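Local structure of mannosylglycerate hydrolase MGH1-like glycoside hydrolase domain-containing protein (Thermus thermophilus HB8, 4WVA) at residues A[42-47]-A[112-117]; A[50-55]-A[129-134]. The protein hydrolyses mannosylglycerate, a solute made under osmotic stress, into mannose and glycerate, and probably also cleaves glucosylglycerate. All blocks are in the same frame, centred on the assembly; numbering follows the deposited sequence. Where two conformers were deposited one is given.

Contact 1: A[42-47]-A[112-117]; sequences GWTQVD and RYLYEK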
loop_
_atom_site.group_PDB
_atom_site.type_symbol
_atom_site.label_atom_id
_atom_site.label_comp_id
_atom_site.label_asym_id
_atom_site.label_seq_id
_atom_site.Cartn_x
_atom_site.Cartn_y
_atom_site.Cartn_z
ATOM N N GLY A 42 -6.316 -30.159 4.798
ATOM C CA GLY A 42 -5.960 -31.550 4.567
ATOM C C GLY A 42 -7.146 -32.376 4.104
ATOM O O GLY A 42 -7.024 -33.185 3.187
ATOM N N TRP A 43 -8.309 -32.168 4.736
ATOM C CA TRP A 43 -9.501 -32.920 4.373
ATOM C C TRP A 43 -9.950 -32.688 2.918
ATOM O O TRP A 43 -10.626 -33.547 2.329
ATOM C CB TRP A 43 -10.659 -32.633 5.341
ATOM C CG TRP A 43 -10.502 -33.289 6.682
ATOM C CD1 TRP A 43 -10.396 -32.664 7.894
ATOM C CD2 TRP A 43 -10.443 -34.692 6.954
ATOM N NE1 TRP A 43 -10.260 -33.596 8.903
ATOM C CE2 TRP A 43 -10.300 -34.846 8.352
ATOM C CE3 TRP A 43 -10.519 -35.841 6.154
ATOM C CZ2 TRP A 43 -10.233 -36.094 8.966
ATOM C CZ3 TRP A 43 -10.440 -37.074 6.768
ATOM C CH2 TRP A 43 -10.310 -37.195 8.154
ATOM N N THR A 44 -9.561 -31.562 2.319
ATOM C CA THR A 44 -9.915 -31.302 0.902
ATOM C C THR A 44 -9.325 -32.380 -0.016
ATOM O O THR A 44 -9.768 -32.532 -1.163
ATOM C CB THR A 44 -9.428 -29.930 0.364
ATOM O OG1 THR A 44 -7.997 -29.897 0.315
ATOM C CG2 THR A 44 -9.939 -28.776 1.195
ATOM N N GLN A 45 -8.306 -33.088 0.468
ATOM C CA GLN A 45 -7.648 -34.145 -0.297
ATOM C C GLN A 45 -8.328 -35.502 -0.110
ATOM O O GLN A 45 -7.909 -36.490 -0.723
ATOM C CB GLN A 45 -6.184 -34.250 0.120
ATOM C CG GLN A 45 -5.379 -33.004 -0.144
ATOM C CD GLN A 45 -5.497 -32.574 -1.583
ATOM O OE1 GLN A 45 -4.954 -33.232 -2.490
ATOM N NE2 GLN A 45 -6.199 -31.473 -1.809
ATOM N N VAL A 46 -9.369 -35.540 0.719
ATOM C CA VAL A 46 -10.082 -36.769 1.065
ATOM C C VAL A 46 -11.556 -36.641 0.729
ATOM O O VAL A 46 -12.129 -37.499 0.050
ATOM C CB VAL A 46 -9.928 -37.107 2.573
ATOM C CG1 VAL A 46 -10.668 -38.382 2.949
ATOM C CG2 VAL A 46 -8.469 -37.256 2.947
ATOM N N ASP A 47 -12.179 -35.569 1.210
ATOM C CA ASP A 47 -13.602 -35.378 1.054
ATOM C C ASP A 47 -13.946 -33.924 1.358
ATOM O O ASP A 47 -13.753 -33.486 2.468
ATOM C CB ASP A 47 -14.346 -36.296 2.022
ATOM C CG ASP A 47 -15.847 -36.239 1.842
ATOM O OD1 ASP A 47 -16.509 -35.539 2.645
ATOM O OD2 ASP A 47 -16.357 -36.891 0.898
ATOM N N ARG A 112 -12.512 -19.131 2.590
ATOM C CA ARG A 112 -12.460 -18.588 1.226
ATOM C C ARG A 112 -11.954 -19.666 0.255
ATOM O O ARG A 112 -12.488 -19.851 -0.841
ATOM C CB ARG A 112 -11.574 -17.348 1.143
ATOM C CG ARG A 112 -11.476 -16.834 -0.287
ATOM C CD ARG A 112 -10.557 -15.633 -0.415
ATOM N NE ARG A 112 -10.489 -15.189 -1.810
ATOM C CZ ARG A 112 -9.765 -14.154 -2.242
ATOM N NH1 ARG A 112 -9.032 -13.441 -1.411
ATOM N NH2 ARG A 112 -9.769 -13.840 -3.536
ATOM N N TYR A 113 -10.915 -20.374 0.649
ATOM C CA TYR A 113 -10.370 -21.435 -0.183
ATOM C C TYR A 113 -11.393 -22.551 -0.421
ATOM O O TYR A 113 -11.613 -22.976 -1.571
ATOM C CB TYR A 113 -9.103 -22.049 0.420
ATOM C CG TYR A 113 -8.527 -23.079 -0.494
ATOM C CD1 TYR A 113 -7.718 -22.698 -1.554
ATOM C CD2 TYR A 113 -8.855 -24.425 -0.355
ATOM C CE1 TYR A 113 -7.220 -23.633 -2.422
ATOM C CE2 TYR A 113 -8.371 -25.361 -1.236
ATOM C CZ TYR A 113 -7.546 -24.957 -2.253
ATOM O OH TYR A 113 -7.050 -25.896 -3.126
ATOM N N LEU A 114 -12.024 -23.031 0.645
ATOM C CA LEU A 114 -13.082 -24.051 0.481
ATOM C C LEU A 114 -14.189 -23.545 -0.438
ATOM O O LEU A 114 -14.677 -24.283 -1.310
ATOM C CB LEU A 114 -13.667 -24.486 1.815
ATOM C CG LEU A 114 -12.689 -25.097 2.823
ATOM C CD1 LEU A 114 -13.448 -25.475 4.077
ATOM C CD2 LEU A 114 -11.914 -26.287 2.255
ATOM N N TYR A 115 -14.578 -22.287 -0.248
ATOM C CA TYR A 115 -15.653 -21.710 -1.044
ATOM C C TYR A 115 -15.308 -21.655 -2.531
ATOM O O TYR A 115 -16.112 -22.034 -3.387
ATOM C CB TYR A 115 -16.066 -20.317 -0.534
ATOM C CG TYR A 115 -17.093 -19.697 -1.440
ATOM C CD1 TYR A 115 -18.362 -20.261 -1.556
ATOM C CD2 TYR A 115 -16.793 -18.600 -2.235
ATOM C CE1 TYR A 115 -19.310 -19.717 -2.389
ATOM C CE2 TYR A 115 -17.737 -18.053 -3.089
ATOM C CZ TYR A 115 -19.004 -18.619 -3.164
ATOM O OH TYR A 115 -19.977 -18.106 -4.002
ATOM N N GLU A 116 -14.097 -21.209 -2.842
ATOM C CA GLU A 116 -13.720 -20.982 -4.241
ATOM C C GLU A 116 -13.408 -22.285 -4.968
ATOM O O GLU A 116 -13.598 -22.372 -6.194
ATOM C CB GLU A 116 -12.518 -20.036 -4.333
ATOM C CG GLU A 116 -12.848 -18.599 -3.936
ATOM C CD GLU A 116 -11.675 -17.652 -4.083
ATOM O OE1 GLU A 116 -10.562 -18.137 -4.353
ATOM O OE2 GLU A 116 -11.847 -16.441 -3.909
ATOM N N LYS A 117 -12.933 -23.287 -4.236
ATOM C CA LYS A 117 -12.408 -24.509 -4.874
ATOM C C LYS A 117 -13.266 -25.767 -4.760
ATOM O O LYS A 117 -12.955 -26.787 -5.411
ATOM C CB LYS A 117 -11.003 -24.840 -4.360
ATOM C CG LYS A 117 -9.957 -23.779 -4.628
ATOM C CD LYS A 117 -9.788 -23.493 -6.098
ATOM C CE LYS A 117 -8.704 -22.451 -6.324
ATOM N NZ LYS A 117 -8.318 -22.482 -7.754
#
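Thr-44, in the stretch leading from helix 33-43 to helix 48-62, presents its CG2 methyl to Tyr-113 and Leu-114 on helix 107-117. The contact joins two neighbouring parts of the helical shell in the (alpha/alpha)6-barrel of this GH63 enzyme. Helix 107-117 also borders a second subunit. Its Arg-112 donates from NE almost straight (170°) to Glu-116 OE2 at 2.8 Å, while NH1 forms a salt bridge with Asp-247 of the same chain, on helix 235-254, and NH2 bonds to Ala-275 O of the second subunit. Tyr-113 faces the turn, and Thr-44 CG2 comes to the edge of its ring, 4.5 Å from CE2. An aromatic ring suits this half-covered site, since its carbons can lie against a methyl while its hydroxyl makes a weak hydrogen bond to Glu-280 of the second subunit. Leu-114, buried, makes the tight contact: its CD2 lies only 3.3 Å from Thr-44 CG2, less than the usual van der Waals separation. Threonine fits because its two branches do different work. With CG2 anti to the carbonyl carbon, the methyl projects at the leucine, and OG1 (chi1 66°) turns back to Leu-41 O and also accepts from Gln-45 NE2 at 3.2 Å. With a serine here the hydroxyl could stay, but loss of the methyl would probably open a gap beside Leu-114 CD2 and the Tyr-113 edge. Tyr-115 points off to the second subunit, where its OH bonds to Gly-292 O. At the helix end, Lys-117 sends NZ to a salt bridge with Glu-280 of that same subunit. Its aliphatic stem is used as well: Lys-117 CG sits 3.5 Å above one face of the Tyr-113 ring, shifted toward the rim.

Contact 2: A[50-55]-A[129-134]; sequences RAWQEL and RYLFPK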
loop_
_atom_site.group_PDB
_atom_site.type_symbol
_atom_site.label_atom_id
_atom_site.label_comp_id
_atom_site.label_asym_id
_atom_site.label_seq_id
_atom_site.Cartn_x
_atom_site.Cartn_y
_atom_site.Cartn_z
ATOM N N ARG A 50 -16.265 -33.194 4.286
ATOM C CA ARG A 50 -15.571 -33.380 5.549
ATOM C C ARG A 50 -14.756 -32.148 5.938
ATOM O O ARG A 50 -14.695 -31.805 7.115
ATOM C CB ARG A 50 -14.679 -34.624 5.476
ATOM C CG ARG A 50 -13.929 -34.935 6.756
ATOM C CD ARG A 50 -14.857 -35.234 7.908
ATOM N NE ARG A 50 -14.118 -35.528 9.133
ATOM C CZ ARG A 50 -13.583 -34.610 9.942
ATOM N NH1 ARG A 50 -13.689 -33.302 9.660
ATOM N NH2 ARG A 50 -12.959 -34.995 11.050
ATOM N N ALA A 51 -14.162 -31.473 4.947
ATOM C CA ALA A 51 -13.419 -30.234 5.176
ATOM C C ALA A 51 -14.349 -29.145 5.709
ATOM O O ALA A 51 -14.040 -28.477 6.675
ATOM C CB ALA A 51 -12.721 -29.793 3.908
ATOM N N TRP A 52 -15.510 -28.988 5.089
ATOM C CA TRP A 52 -16.482 -28.015 5.576
ATOM C C TRP A 52 -16.949 -28.373 6.984
ATOM O O TRP A 52 -17.089 -27.516 7.852
ATOM C CB TRP A 52 -17.701 -27.963 4.678
ATOM C CG TRP A 52 -17.538 -27.253 3.392
ATOM C CD1 TRP A 52 -17.555 -27.793 2.156
ATOM C CD2 TRP A 52 -17.370 -25.840 3.213
ATOM N NE1 TRP A 52 -17.403 -26.819 1.205
ATOM C CE2 TRP A 52 -17.298 -25.603 1.831
ATOM C CE3 TRP A 52 -17.291 -24.753 4.088
ATOM C CZ2 TRP A 52 -17.135 -24.320 1.304
ATOM C CZ3 TRP A 52 -17.121 -23.478 3.557
ATOM C CH2 TRP A 52 -17.065 -23.272 2.195
ATOM N N GLN A 53 -17.199 -29.660 7.207
ATOM C CA GLN A 53 -17.770 -30.086 8.479
ATOM C C GLN A 53 -16.883 -29.706 9.658
ATOM O O GLN A 53 -17.384 -29.318 10.718
ATOM C CB GLN A 53 -18.061 -31.591 8.466
ATOM C CG GLN A 53 -19.280 -31.974 7.636
ATOM C CD GLN A 53 -20.574 -31.378 8.176
ATOM O OE1 GLN A 53 -20.732 -31.190 9.401
ATOM N NE2 GLN A 53 -21.504 -31.060 7.273
ATOM N N GLU A 54 -15.568 -29.819 9.469
ATOM C CA GLU A 54 -14.602 -29.403 10.479
ATOM C C GLU A 54 -14.918 -28.001 10.988
ATOM O O GLU A 54 -14.874 -27.755 12.194
ATOM C CB GLU A 54 -13.160 -29.453 9.942
ATOM C CG GLU A 54 -12.101 -29.274 11.026
ATOM C CD GLU A 54 -11.812 -30.531 11.826
ATOM O OE1 GLU A 54 -12.054 -31.640 11.299
ATOM O OE2 GLU A 54 -11.293 -30.409 12.966
ATOM N N LEU A 55 -15.195 -27.072 10.067
ATOM C CA LEU A 55 -15.375 -25.677 10.450
ATOM C C LEU A 55 -16.812 -25.412 10.901
ATOM O O LEU A 55 -17.056 -24.576 11.766
ATOM C CB LEU A 55 -14.982 -24.766 9.301
ATOM C CG LEU A 55 -13.557 -25.020 8.793
ATOM C CD1 LEU A 55 -13.243 -24.017 7.706
ATOM C CD2 LEU A 55 -12.557 -24.989 9.944
ATOM N N ARG A 129 -22.535 -19.185 2.815
ATOM C CA ARG A 129 -23.585 -18.308 3.311
ATOM C C ARG A 129 -23.866 -18.552 4.782
ATOM O O ARG A 129 -24.190 -17.616 5.514
ATOM C CB ARG A 129 -24.865 -18.440 2.491
ATOM C CG ARG A 129 -24.725 -17.727 1.165
ATOM C CD ARG A 129 -26.012 -17.567 0.381
ATOM N NE ARG A 129 -25.657 -17.179 -0.985
ATOM C CZ ARG A 129 -25.280 -15.955 -1.379
ATOM N NH1 ARG A 129 -25.235 -14.909 -0.534
ATOM N NH2 ARG A 129 -24.959 -15.774 -2.654
ATOM N N TYR A 130 -23.739 -19.802 5.210
ATOM C CA TYR A 130 -23.970 -20.173 6.593
ATOM C C TYR A 130 -22.860 -19.637 7.498
ATOM O O TYR A 130 -23.132 -19.058 8.546
ATOM C CB TYR A 130 -24.102 -21.699 6.707
ATOM C CG TYR A 130 -24.389 -22.196 8.106
ATOM C CD1 TYR A 130 -25.658 -22.089 8.652
ATOM C CD2 TYR A 130 -23.398 -22.768 8.876
ATOM C CE1 TYR A 130 -25.927 -22.560 9.923
ATOM C CE2 TYR A 130 -23.651 -23.232 10.155
ATOM C CZ TYR A 130 -24.928 -23.107 10.677
ATOM O OH TYR A 130 -25.199 -23.582 11.934
ATOM N N LEU A 131 -21.613 -19.804 7.071
ATOM C CA LEU A 131 -20.473 -19.405 7.882
ATOM C C LEU A 131 -20.171 -17.898 7.853
ATOM O O LEU A 131 -19.603 -17.374 8.813
ATOM C CB LEU A 131 -19.223 -20.191 7.452
ATOM C CG LEU A 131 -19.237 -21.664 7.872
ATOM C CD1 LEU A 131 -18.044 -22.381 7.266
ATOM C CD2 LEU A 131 -19.251 -21.801 9.386
ATOM N N PHE A 132 -20.517 -17.201 6.768
ATOM C CA PHE A 132 -20.094 -15.819 6.628
ATOM C C PHE A 132 -20.489 -14.918 7.827
ATOM O O PHE A 132 -19.638 -14.207 8.371
ATOM C CB PHE A 132 -20.593 -15.198 5.320
ATOM C CG PHE A 132 -20.228 -13.754 5.192
ATOM C CD1 PHE A 132 -18.956 -13.383 4.805
ATOM C CD2 PHE A 132 -21.140 -12.770 5.526
ATOM C CE1 PHE A 132 -18.607 -12.045 4.726
ATOM C CE2 PHE A 132 -20.806 -11.430 5.460
ATOM C CZ PHE A 132 -19.529 -11.068 5.063
ATOM N N PRO A 133 -21.774 -14.930 8.232
ATOM C CA PRO A 133 -22.140 -14.049 9.360
ATOM C C PRO A 133 -21.497 -14.469 10.688
ATOM O O PRO A 133 -21.248 -13.637 11.558
ATOM C CB PRO A 133 -23.667 -14.152 9.431
ATOM C CG PRO A 133 -24.034 -15.349 8.658
ATOM C CD PRO A 133 -22.924 -15.677 7.702
ATOM N N LYS A 134 -21.170 -15.748 10.814
ATOM C CA LYS A 134 -20.456 -16.250 11.981
ATOM C C LYS A 134 -18.994 -15.775 12.021
ATOM O O LYS A 134 -18.505 -15.340 13.058
ATOM C CB LYS A 134 -20.541 -17.779 12.016
ATOM C CG LYS A 134 -21.976 -18.280 12.083
ATOM C CD LYS A 134 -22.044 -19.780 12.282
ATOM C CE LYS A 134 -23.478 -20.281 12.280
ATOM N NZ LYS A 134 -24.247 -19.716 13.420
#
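Trp-52 and Leu-131 both carry CG anti to their own carbonyl carbon (chi1 -76° and -73°), which swings the six-membered part of the indole and the leucine's branched end into the space between helices 48-62 and 121-146. There Leu-131 CD1 meets the indole at its edge, near the ring plane, 4.0 Å from Trp-52 CZ3 and about as far from CE3. The pyrrole side of the same ring points elsewhere, its buried NE1 bonded to Asp-118 OD2, so one tryptophan supplies both a hydrocarbon rim and a polar tie. A turn further on, Leu-55 completes the contact more loosely, its CB lying 4.4 Å from Leu-131 CD1. In these neighbouring helices of the (alpha/alpha)6-barrel, Trp-52, Leu-55 and Leu-131 pack as apolar side chains, while Tyr-130 OH bonds to Asp-60 OD1 further along the same pair. Leucine suits position 131 because its branched end is long enough for CD1 to reach both Trp-52 and Leu-55. Leu-56 and Phe-59 of helix 48-62 also touch Leu-131. Just beyond it helix 121-146 is kinked around Pro-133 and Lys-134, neither of whose nitrogens bonds to the turn before; Pro-133 N has no hydrogen to give.

Contacts 1 and 2 have centres 11 Å apart and alternate along the chain: helices 33-43 and 48-62 are successive, as are 107-117 and 121-146. They also touch directly. Trp-52 CZ2 of contact 2 lies 3.5 Å from Leu-114 C of contact 1, so this indole reaches both later helices; Trp-43 CD2 packs 3.5 Å from Arg-50 CG, and the two residues also form a cation-pi pair. Contact 1 lies away from the likely catalytic and substrate-binding residues and borders a second subunit. Contact 2 is nearer to the substrate site: the side chain of Leu-55 is about 8 Å from that of Leu-33, which probably belongs to it.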